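Local atomic coordinates of Mypaa.01249.c (Mycobacterium paratuberculosis, PDB entry 3RD5), a protein that probably acts as an oxidoreductase of the short-chain dehydrogenase/reductase family, although its substrate is unknown. Residues L71-S76 / L103-F108; R133-S138 / Y237-D242; R191-H196 / G245-G250. All coordinates share one frame; numbering follows the deposited sequence.

Following the chain from its N terminus, contact 1 closes first: residues 103-108, in the loop before helix 110-126, return to the start of helix 74-82 at 71-76. Contacts 2 and 3 come later and cross, since 133-138 and 191-196 both precede 237-242 and 245-250. Contact 2 packs the end of helix 226-240 on strand 133-137, and contact 3 adds strand 248-251 to the sheet beside strand 191-195. Their centres lie about 6 Å apart, and the neighbouring strands 133-137 and 191-195 join them directly. Contact 1, with its centre about 26 Å from either, lies on the opposite side of the chain's centre.

Contact 1. Residues L71-S76 / L103-F108; sequences LQDLSS and LTVDGF
Leu74 N, the first amide of helix 74-82, donates to Asp106 OD2 at 2.8 Å, in a nearly straight bond (168° at the hydrogen) that meets the syn side of the carboxylate somewhat out of its plane. A second bond runs the other way, from Val105 N to Gln72 O at 3.3 Å. Apolar atoms fill in around these two. Thr104 CG2 lies 3.8 Å from Gln72 CB, Val105 CG2 touches Asp73 CB, and Leu74 CD1 reaches the edge of the Phe108 ring at CE2, 3.9 Å away, the two side chains crossing at about a right angle. Leucine suits that place because its branched end reaches the ring edge; the amide that serves the aspartate belongs to the backbone.

The next shell fixes both partners. Asp73 is the N-cap of the helix: its CG stands opposite the backbone N (chi1 179°), which swings OD1 back over the first turn to take the hydroxyl of Ser75 at OG, 2.6 Å away, and weaker bonds from Ser75 N and Ser76 N. A water accepts from Ser75 N and donates to Asp106 OD1, so both aspartates serve the helix start, whose partial positive charge probably favours them. On the other segment, Thr104 OG1 accepts from Phe108 N at 3.1 Å and more weakly from Asp106 N, bracing a type I turn from Thr104 to Gly107, which the Gly107 N to Thr104 O bond closes. Gly107 has a positive phi (85°), easily adopted by glycine. Asp106 CB lies over one face of the Phe108 ring, offset toward its rim.

Leu74 and Phe108 also touch Ala121 and Leu117 of helix 110-126. The arrangement is thus an N-capped helix start held by a turn, joining the start of helix 74-82 to the loop that leads into helix 110-126 in the Rossmann-fold short-chain dehydrogenase domain.

Contact 2. Residues R133-S138 / Y237-D242; sequences RVVTVS and YAASQD
Arg133 reaches from strand 133-137 to the C-terminal part of helix 226-240, which packs on the mostly parallel sheet of this Rossmann fold as the helix of a beta-alpha-beta crossover between strands 191-195 and 248-251. The CG of Arg133 is placed between the backbone N and the carbonyl carbon (chi1 66°), and a bend at chi3 brings the guanidinium over to the backbone where the helix gives way to loop. There NH1 donates twice, to Ala238 O at 2.8 Å and to Gln241 O at 2.8 Å, with both oxygens at the guanidinium edge and close to its plane. A weak bond from NH2 to Gln241 O adds to the grip, so the flat group is unlikely to turn freely. Arginine suits this place because one long side chain can serve two carbonyls, and its positive charge probably gains from the partial negative charge at the helix end. The nearby Arg191 is engaged by Asp242 in a salt bridge, which may ease the proximity of the two arginines.

Two residues on, Val135 faces the same way and supplies the apolar part. Its CG1 touches Ala238 CB at 3.8 Å, and CG2 lies 3.9 Å from Ala239 CA; with alanines on the helix the backbones come near, 6.4 Å between Val135 CA and Ala239 CA. Thr136 turns to the other side of the sheet, where it touches helix 161-185 and its OG1 bonds to Asn92 ND2. At the strand end, Val137 O accepts from Lys169 NZ, the lysine of the Tyr-x-x-x-Lys sequence characteristic of this family. Across from the strand, Gln241 turns the end of its side chain away, and its CG sits over the centre of the Tyr237 ring, 3.7 Å above the plane.

Contact 3. Residues R191-H196 / G245-G250; sequences RALAAH and GDSFVG
Strands 191-195 and 248-250 run parallel, their directions 26° apart, and the backbone is stitched by four hydrogen bonds: Asp246 N to Ala192 O, Ala194 N to Ser247 O, Val249 N to Ala194 O at 2.9 Å, and His196 N to Val249 O at 3.0 Å. Ala194 uses both its N and its O toward residues on either side of Phe248, the pattern of a parallel bridge. Asp246, with a positive phi, makes the turn into the strand.

Side chains of Ala194 and Phe248 share one face of the sheet. The Phe248 ring leans across toward the other strand, with CD1 on Ala194 CB at 3.6 Å, CE1 near the carbonyl carbon of Ala195, and CZ against His196 CD2 at 3.5 Å. Alanine suits position 194 because its lone methyl lets the ring come down close to the backbone. The two rings meet obliquely, their planes at 48° and their centres 5.2 Å apart. His196 owes this approach to its first torsion (78°), which sets CG between its backbone N and carbonyl carbon and carries the imidazole toward the second strand; its NE2 comes 4.0 Å from the CA of Gly250, where glycine, having no side chain, lets it lie close. On the other face Ala195 and Val249 stand side by side, while Leu193 extends CD2 to the backbone amide of Ser247, 3.8 Å away.

Beyond the pair, the Ala194 face is covered by helix 161-185 through Leu173, and that helix also binds Asp246 by Ser177 OG; Asp246 OD1 pairs with Arg264. The Val249 face packs on Ala238 and Tyr237 of helix 226-240. Strand 191-195 is bonded on its far edge to strand 133-137, and strand 259-261 follows 248-251 antiparallel as the outermost strand in this chain.

Contact 1. Residues L71-S76 / L103-F108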
loop_
_atom_site.group_PDB
_atom_site.type_symbol
_atom_site.label_atom_id
_atom_site.label_comp_id
_atom_site.label_asym_id
_atom_site.label_seq_id
_atom_site.Cartn_x
_atom_site.Cartn_y
_atom_site.Cartn_z
ATOM N N LEU A 71 -8.010 -6.729 -6.330
ATOM C CA LEU A 71 -6.687 -6.357 -6.813
ATOM C C LEU A 71 -6.059 -7.376 -7.741
ATOM O O LEU A 71 -5.121 -7.038 -8.429
ATOM C CB LEU A 71 -5.730 -6.074 -5.651
ATOM C CG LEU A 71 -5.999 -4.762 -4.883
ATOM C CD1 LEU A 71 -5.259 -4.845 -3.530
ATOM C CD2 LEU A 71 -5.457 -3.560 -5.722
ATOM N N GLN A 72 -6.581 -8.603 -7.775
ATOM C CA GLN A 72 -6.151 -9.659 -8.706
ATOM C C GLN A 72 -6.893 -9.661 -10.026
ATOM O O GLN A 72 -6.816 -10.644 -10.778
ATOM C CB GLN A 72 -6.263 -11.051 -8.054
ATOM C CG GLN A 72 -5.451 -11.138 -6.762
ATOM C CD GLN A 72 -5.312 -12.547 -6.189
ATOM O OE1 GLN A 72 -5.452 -13.554 -6.901
ATOM N NE2 GLN A 72 -4.914 -12.616 -4.922
ATOM N N ASP A 73 -7.590 -8.576 -10.322
ATOM C CA ASP A 73 -8.379 -8.460 -11.580
ATOM C C ASP A 73 -8.336 -6.991 -12.003
ATOM O O ASP A 73 -9.003 -6.153 -11.417
ATOM C CB ASP A 73 -9.798 -8.980 -11.323
ATOM C CG ASP A 73 -10.720 -8.890 -12.521
ATOM O OD1 ASP A 73 -10.387 -8.219 -13.513
ATOM O OD2 ASP A 73 -11.812 -9.535 -12.472
ATOM N N LEU A 74 -7.501 -6.676 -12.989
ATOM C CA LEU A 74 -7.373 -5.283 -13.394
ATOM C C LEU A 74 -8.678 -4.647 -13.848
ATOM O O LEU A 74 -8.863 -3.427 -13.719
ATOM C CB LEU A 74 -6.258 -5.115 -14.437
ATOM C CG LEU A 74 -4.843 -5.367 -13.965
ATOM C CD1 LEU A 74 -3.875 -5.373 -15.172
ATOM C CD2 LEU A 74 -4.411 -4.285 -12.961
ATOM N N SER A 75 -9.618 -5.433 -14.383
ATOM C CA SER A 75 -10.919 -4.871 -14.736
ATOM C C SER A 75 -11.713 -4.399 -13.529
ATOM O O SER A 75 -12.392 -3.383 -13.596
ATOM C CB SER A 75 -11.749 -5.839 -15.582
ATOM O OG SER A 75 -12.286 -6.947 -14.845
ATOM N N SER A 76 -11.569 -5.112 -12.421
ATOM C CA SER A 76 -12.149 -4.706 -11.163
ATOM C C SER A 76 -11.459 -3.455 -10.588
ATOM O O SER A 76 -12.145 -2.559 -10.091
ATOM C CB SER A 76 -11.976 -5.846 -10.143
ATOM O OG SER A 76 -12.552 -5.458 -8.900
ATOM N N LEU A 103 -1.656 -17.773 -10.073
ATOM C CA LEU A 103 -1.755 -16.674 -11.012
ATOM C C LEU A 103 -3.070 -15.942 -10.857
ATOM O O LEU A 103 -4.132 -16.532 -10.565
ATOM C CB LEU A 103 -1.629 -17.221 -12.435
ATOM C CG LEU A 103 -0.289 -17.834 -12.817
ATOM C CD1 LEU A 103 -0.328 -18.265 -14.316
ATOM C CD2 LEU A 103 0.922 -16.962 -12.509
ATOM N N THR A 104 -3.014 -14.648 -11.103
ATOM C CA THR A 104 -4.211 -13.807 -11.124
ATOM C C THR A 104 -4.943 -13.979 -12.465
ATOM O O THR A 104 -4.445 -14.598 -13.377
ATOM C CB THR A 104 -3.835 -12.319 -10.895
ATOM O OG1 THR A 104 -3.165 -11.791 -12.071
ATOM C CG2 THR A 104 -2.985 -12.114 -9.696
ATOM N N VAL A 105 -6.110 -13.320 -12.556
ATOM C CA VAL A 105 -6.911 -13.246 -13.772
ATOM C C VAL A 105 -6.051 -12.782 -14.970
ATOM O O VAL A 105 -6.212 -13.223 -16.136
ATOM C CB VAL A 105 -8.104 -12.220 -13.538
ATOM C CG1 VAL A 105 -8.903 -12.052 -14.784
ATOM C CG2 VAL A 105 -8.987 -12.679 -12.330
ATOM N N ASP A 106 -5.156 -11.841 -14.676
ATOM C CA ASP A 106 -4.297 -11.229 -15.683
ATOM C C ASP A 106 -2.967 -11.953 -15.942
ATOM O O ASP A 106 -2.142 -11.489 -16.739
ATOM C CB ASP A 106 -4.073 -9.751 -15.288
ATOM C CG ASP A 106 -5.399 -9.007 -15.130
ATOM O OD1 ASP A 106 -6.076 -8.816 -16.177
ATOM O OD2 ASP A 106 -5.777 -8.704 -13.982
ATOM N N GLY A 107 -2.785 -13.084 -15.279
ATOM C CA GLY A 107 -1.591 -13.909 -15.456
ATOM C C GLY A 107 -0.397 -13.538 -14.641
ATOM O O GLY A 107 0.730 -13.986 -14.918
ATOM N N PHE A 108 -0.620 -12.730 -13.604
ATOM C CA PHE A 108 0.487 -12.323 -12.762
ATOM C C PHE A 108 0.677 -13.325 -11.618
ATOM O O PHE A 108 -0.287 -13.887 -11.112
ATOM C CB PHE A 108 0.258 -10.940 -12.125
ATOM C CG PHE A 108 -0.129 -9.842 -13.085
ATOM C CD1 PHE A 108 0.414 -9.750 -14.367
ATOM C CD2 PHE A 108 -0.969 -8.820 -12.649
ATOM C CE1 PHE A 108 0.049 -8.711 -15.191
ATOM C CE2 PHE A 108 -1.303 -7.746 -13.497
ATOM C CZ PHE A 108 -0.804 -7.741 -14.772
HETATM O O HOH W 1 -8.623 -8.025 -15.975
#

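Contact 2. Residues R133-S138 / Y237-D242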
loop_
_atom_site.group_PDB
_atom_site.type_symbol
_atom_site.label_atom_id
_atom_site.label_comp_id
_atom_site.label_asym_id
_atom_site.label_seq_id
_atom_site.Cartn_x
_atom_site.Cartn_y
_atom_site.Cartn_z
ATOM N N ARG A 133 -1.869 12.629 -0.608
ATOM C CA ARG A 133 -0.796 11.659 -0.586
ATOM C C ARG A 133 -1.230 10.235 -0.850
ATOM O O ARG A 133 -2.423 9.871 -0.653
ATOM C CB ARG A 133 -0.028 11.711 0.750
ATOM C CG ARG A 133 -0.853 11.281 1.945
ATOM C CD ARG A 133 -0.173 11.479 3.288
ATOM N NE ARG A 133 0.120 12.897 3.560
ATOM C CZ ARG A 133 0.719 13.343 4.662
ATOM N NH1 ARG A 133 1.202 12.509 5.555
ATOM N NH2 ARG A 133 0.908 14.659 4.802
ATOM N N VAL A 134 -0.247 9.430 -1.273
ATOM C CA VAL A 134 -0.332 7.971 -1.390
ATOM C C VAL A 134 0.585 7.382 -0.333
ATOM O O VAL A 134 1.750 7.752 -0.254
ATOM C CB VAL A 134 0.122 7.509 -2.778
ATOM C CG1 VAL A 134 0.043 5.981 -2.885
ATOM C CG2 VAL A 134 -0.705 8.203 -3.916
ATOM N N VAL A 135 0.076 6.451 0.463
ATOM C CA VAL A 135 0.868 5.689 1.449
ATOM C C VAL A 135 0.822 4.241 1.019
ATOM O O VAL A 135 -0.278 3.654 0.967
ATOM C CB VAL A 135 0.300 5.811 2.872
ATOM C CG1 VAL A 135 1.131 4.990 3.860
ATOM C CG2 VAL A 135 0.271 7.289 3.314
ATOM N N THR A 136 2.000 3.634 0.773
ATOM C CA THR A 136 2.066 2.200 0.402
ATOM C C THR A 136 2.696 1.420 1.528
ATOM O O THR A 136 3.769 1.821 2.017
ATOM C CB THR A 136 2.831 2.060 -0.930
ATOM O OG1 THR A 136 2.146 2.808 -1.954
ATOM C CG2 THR A 136 2.870 0.589 -1.382
ATOM N N VAL A 137 2.064 0.331 1.929
ATOM C CA VAL A 137 2.536 -0.478 3.043
ATOM C C VAL A 137 3.500 -1.543 2.508
ATOM O O VAL A 137 3.128 -2.324 1.621
ATOM C CB VAL A 137 1.373 -1.057 3.882
ATOM C CG1 VAL A 137 1.936 -1.748 5.138
ATOM C CG2 VAL A 137 0.376 0.074 4.292
ATOM N N SER A 138 4.719 -1.584 3.059
ATOM C CA SER A 138 5.736 -2.572 2.742
ATOM C C SER A 138 6.034 -3.463 3.955
ATOM O O SER A 138 5.144 -3.728 4.772
ATOM C CB SER A 138 6.938 -1.835 2.171
ATOM O OG SER A 138 7.979 -2.730 1.740
ATOM N N TYR A 237 0.768 7.096 11.136
ATOM C CA TYR A 237 1.779 8.144 11.187
ATOM C C TYR A 237 2.116 8.641 9.765
ATOM O O TYR A 237 2.080 9.840 9.483
ATOM C CB TYR A 237 3.019 7.607 11.904
ATOM C CG TYR A 237 4.147 8.583 12.150
ATOM C CD1 TYR A 237 5.066 8.852 11.159
ATOM C CD2 TYR A 237 4.351 9.129 13.390
ATOM C CE1 TYR A 237 6.192 9.651 11.399
ATOM C CE2 TYR A 237 5.469 9.926 13.631
ATOM C CZ TYR A 237 6.364 10.161 12.628
ATOM O OH TYR A 237 7.481 10.957 12.893
ATOM N N ALA A 238 2.357 7.719 8.837
ATOM C CA ALA A 238 2.621 8.095 7.444
ATOM C C ALA A 238 1.443 8.831 6.790
ATOM O O ALA A 238 1.642 9.745 6.002
ATOM C CB ALA A 238 2.994 6.861 6.608
ATOM N N ALA A 239 0.222 8.470 7.171
ATOM C CA ALA A 239 -0.980 9.102 6.592
ATOM C C ALA A 239 -1.263 10.477 7.108
ATOM O O ALA A 239 -2.008 11.211 6.457
ATOM C CB ALA A 239 -2.201 8.220 6.841
ATOM N N SER A 240 -0.684 10.836 8.260
ATOM C CA SER A 240 -1.086 12.045 8.972
ATOM C C SER A 240 -0.009 13.108 9.185
ATOM O O SER A 240 -0.371 14.255 9.472
ATOM C CB SER A 240 -1.708 11.672 10.315
ATOM O OG SER A 240 -0.779 11.060 11.177
ATOM N N GLN A 241 1.272 12.726 9.194
ATOM C CA GLN A 241 2.335 13.649 9.611
ATOM C C GLN A 241 2.931 14.388 8.432
ATOM O O GLN A 241 2.863 13.939 7.318
ATOM C CB GLN A 241 3.420 12.889 10.369
ATOM C CG GLN A 241 2.912 12.154 11.596
ATOM C CD GLN A 241 2.170 13.035 12.586
ATOM O OE1 GLN A 241 0.907 12.945 12.789
ATOM N NE2 GLN A 241 2.922 13.933 13.213
ATOM N N ASP A 242 3.559 15.533 8.714
ATOM C CA ASP A 242 4.131 16.388 7.654
ATOM C C ASP A 242 5.523 15.881 7.327
ATOM O O ASP A 242 6.510 16.331 7.913
ATOM C CB ASP A 242 4.190 17.858 8.107
ATOM C CG ASP A 242 4.656 18.773 7.019
ATOM O OD1 ASP A 242 4.877 18.351 5.875
ATOM O OD2 ASP A 242 4.843 19.977 7.324
HETATM O O HOH W 2 0.683 16.616 7.162
#

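Contact 3. Residues R191-H196 / G245-G250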
loop_
_atom_site.group_PDB
_atom_site.type_symbol
_atom_site.label_atom_id
_atom_site.label_comp_id
_atom_site.label_asym_id
_atom_site.label_seq_id
_atom_site.Cartn_x
_atom_site.Cartn_y
_atom_site.Cartn_z
ATOM N N ARG A 191 2.397 13.854 -2.335
ATOM C CA ARG A 191 3.552 13.080 -1.814
ATOM C C ARG A 191 3.247 11.594 -1.886
ATOM O O ARG A 191 2.104 11.158 -1.699
ATOM C CB ARG A 191 3.893 13.447 -0.372
ATOM C CG ARG A 191 4.591 14.730 -0.271
ATOM C CD ARG A 191 4.678 15.190 1.180
ATOM N NE ARG A 191 3.424 15.827 1.586
ATOM C CZ ARG A 191 3.264 16.485 2.721
ATOM N NH1 ARG A 191 4.209 16.453 3.651
ATOM N NH2 ARG A 191 2.134 17.156 2.924
ATOM N N ALA A 192 4.293 10.815 -2.117
ATOM C CA ALA A 192 4.277 9.354 -2.004
ATOM C C ALA A 192 5.133 8.937 -0.834
ATOM O O ALA A 192 6.308 9.281 -0.760
ATOM C CB ALA A 192 4.810 8.713 -3.326
ATOM N N LEU A 193 4.537 8.182 0.090
ATOM C CA LEU A 193 5.182 7.749 1.335
ATOM C C LEU A 193 4.988 6.274 1.492
ATOM O O LEU A 193 4.129 5.658 0.858
ATOM C CB LEU A 193 4.540 8.474 2.547
ATOM C CG LEU A 193 4.433 9.993 2.446
ATOM C CD1 LEU A 193 3.623 10.593 3.623
ATOM C CD2 LEU A 193 5.815 10.611 2.414
ATOM N N ALA A 194 5.779 5.660 2.359
ATOM C CA ALA A 194 5.622 4.248 2.677
ATOM C C ALA A 194 5.679 4.035 4.178
ATOM O O ALA A 194 6.173 4.875 4.924
ATOM C CB ALA A 194 6.722 3.395 1.947
ATOM N N ALA A 195 5.142 2.894 4.619
ATOM C CA ALA A 195 5.152 2.468 6.020
ATOM C C ALA A 195 5.279 0.973 6.060
ATOM O O ALA A 195 4.969 0.279 5.085
ATOM C CB ALA A 195 3.830 2.910 6.735
ATOM N N HIS A 196 5.709 0.422 7.197
ATOM C CA HIS A 196 5.633 -1.013 7.399
ATOM C C HIS A 196 5.288 -1.325 8.847
ATOM O O HIS A 196 5.642 -0.547 9.736
ATOM C CB HIS A 196 6.937 -1.722 6.950
ATOM C CG HIS A 196 8.062 -1.616 7.918
ATOM N ND1 HIS A 196 8.281 -2.569 8.897
ATOM C CD2 HIS A 196 9.011 -0.664 8.079
ATOM C CE1 HIS A 196 9.330 -2.201 9.608
ATOM N NE2 HIS A 196 9.795 -1.042 9.152
ATOM N N GLY A 245 8.500 13.864 0.983
ATOM C CA GLY A 245 8.216 12.846 -0.006
ATOM C C GLY A 245 9.254 11.736 -0.000
ATOM O O GLY A 245 10.428 11.968 0.307
ATOM N N ASP A 246 8.786 10.516 -0.253
ATOM C CA ASP A 246 9.616 9.299 -0.181
ATOM C C ASP A 246 10.151 8.982 1.200
ATOM O O ASP A 246 11.165 8.295 1.331
ATOM C CB ASP A 246 10.754 9.287 -1.247
ATOM C CG ASP A 246 11.326 7.893 -1.502
ATOM O OD1 ASP A 246 10.694 6.914 -1.229
ATOM O OD2 ASP A 246 12.495 7.863 -1.968
ATOM N N SER A 247 9.454 9.395 2.247
ATOM C CA SER A 247 9.761 8.914 3.584
ATOM C C SER A 247 9.199 7.519 3.758
ATOM O O SER A 247 8.139 7.210 3.209
ATOM C CB SER A 247 9.134 9.797 4.646
ATOM O OG SER A 247 9.674 11.100 4.664
ATOM N N PHE A 248 9.872 6.695 4.539
ATOM C CA PHE A 248 9.447 5.344 4.908
ATOM C C PHE A 248 9.380 5.306 6.446
ATOM O O PHE A 248 10.397 5.647 7.081
ATOM C CB PHE A 248 10.522 4.361 4.438
ATOM C CG PHE A 248 10.216 2.890 4.619
ATOM C CD1 PHE A 248 8.936 2.384 4.639
ATOM C CD2 PHE A 248 11.277 1.995 4.727
ATOM C CE1 PHE A 248 8.678 0.988 4.705
ATOM C CE2 PHE A 248 11.037 0.622 4.784
ATOM C CZ PHE A 248 9.756 0.119 4.787
ATOM N N VAL A 249 8.209 4.972 7.004
ATOM C CA VAL A 249 7.908 5.057 8.436
ATOM C C VAL A 249 7.776 3.640 8.987
ATOM O O VAL A 249 7.134 2.762 8.395
ATOM C CB VAL A 249 6.528 5.805 8.649
ATOM C CG1 VAL A 249 6.029 5.723 10.132
ATOM C CG2 VAL A 249 6.729 7.303 8.186
ATOM N N GLY A 250 8.323 3.408 10.180
ATOM C CA GLY A 250 8.130 2.142 10.859
ATOM C C GLY A 250 8.762 2.157 12.235
ATOM O O GLY A 250 9.199 3.183 12.710
#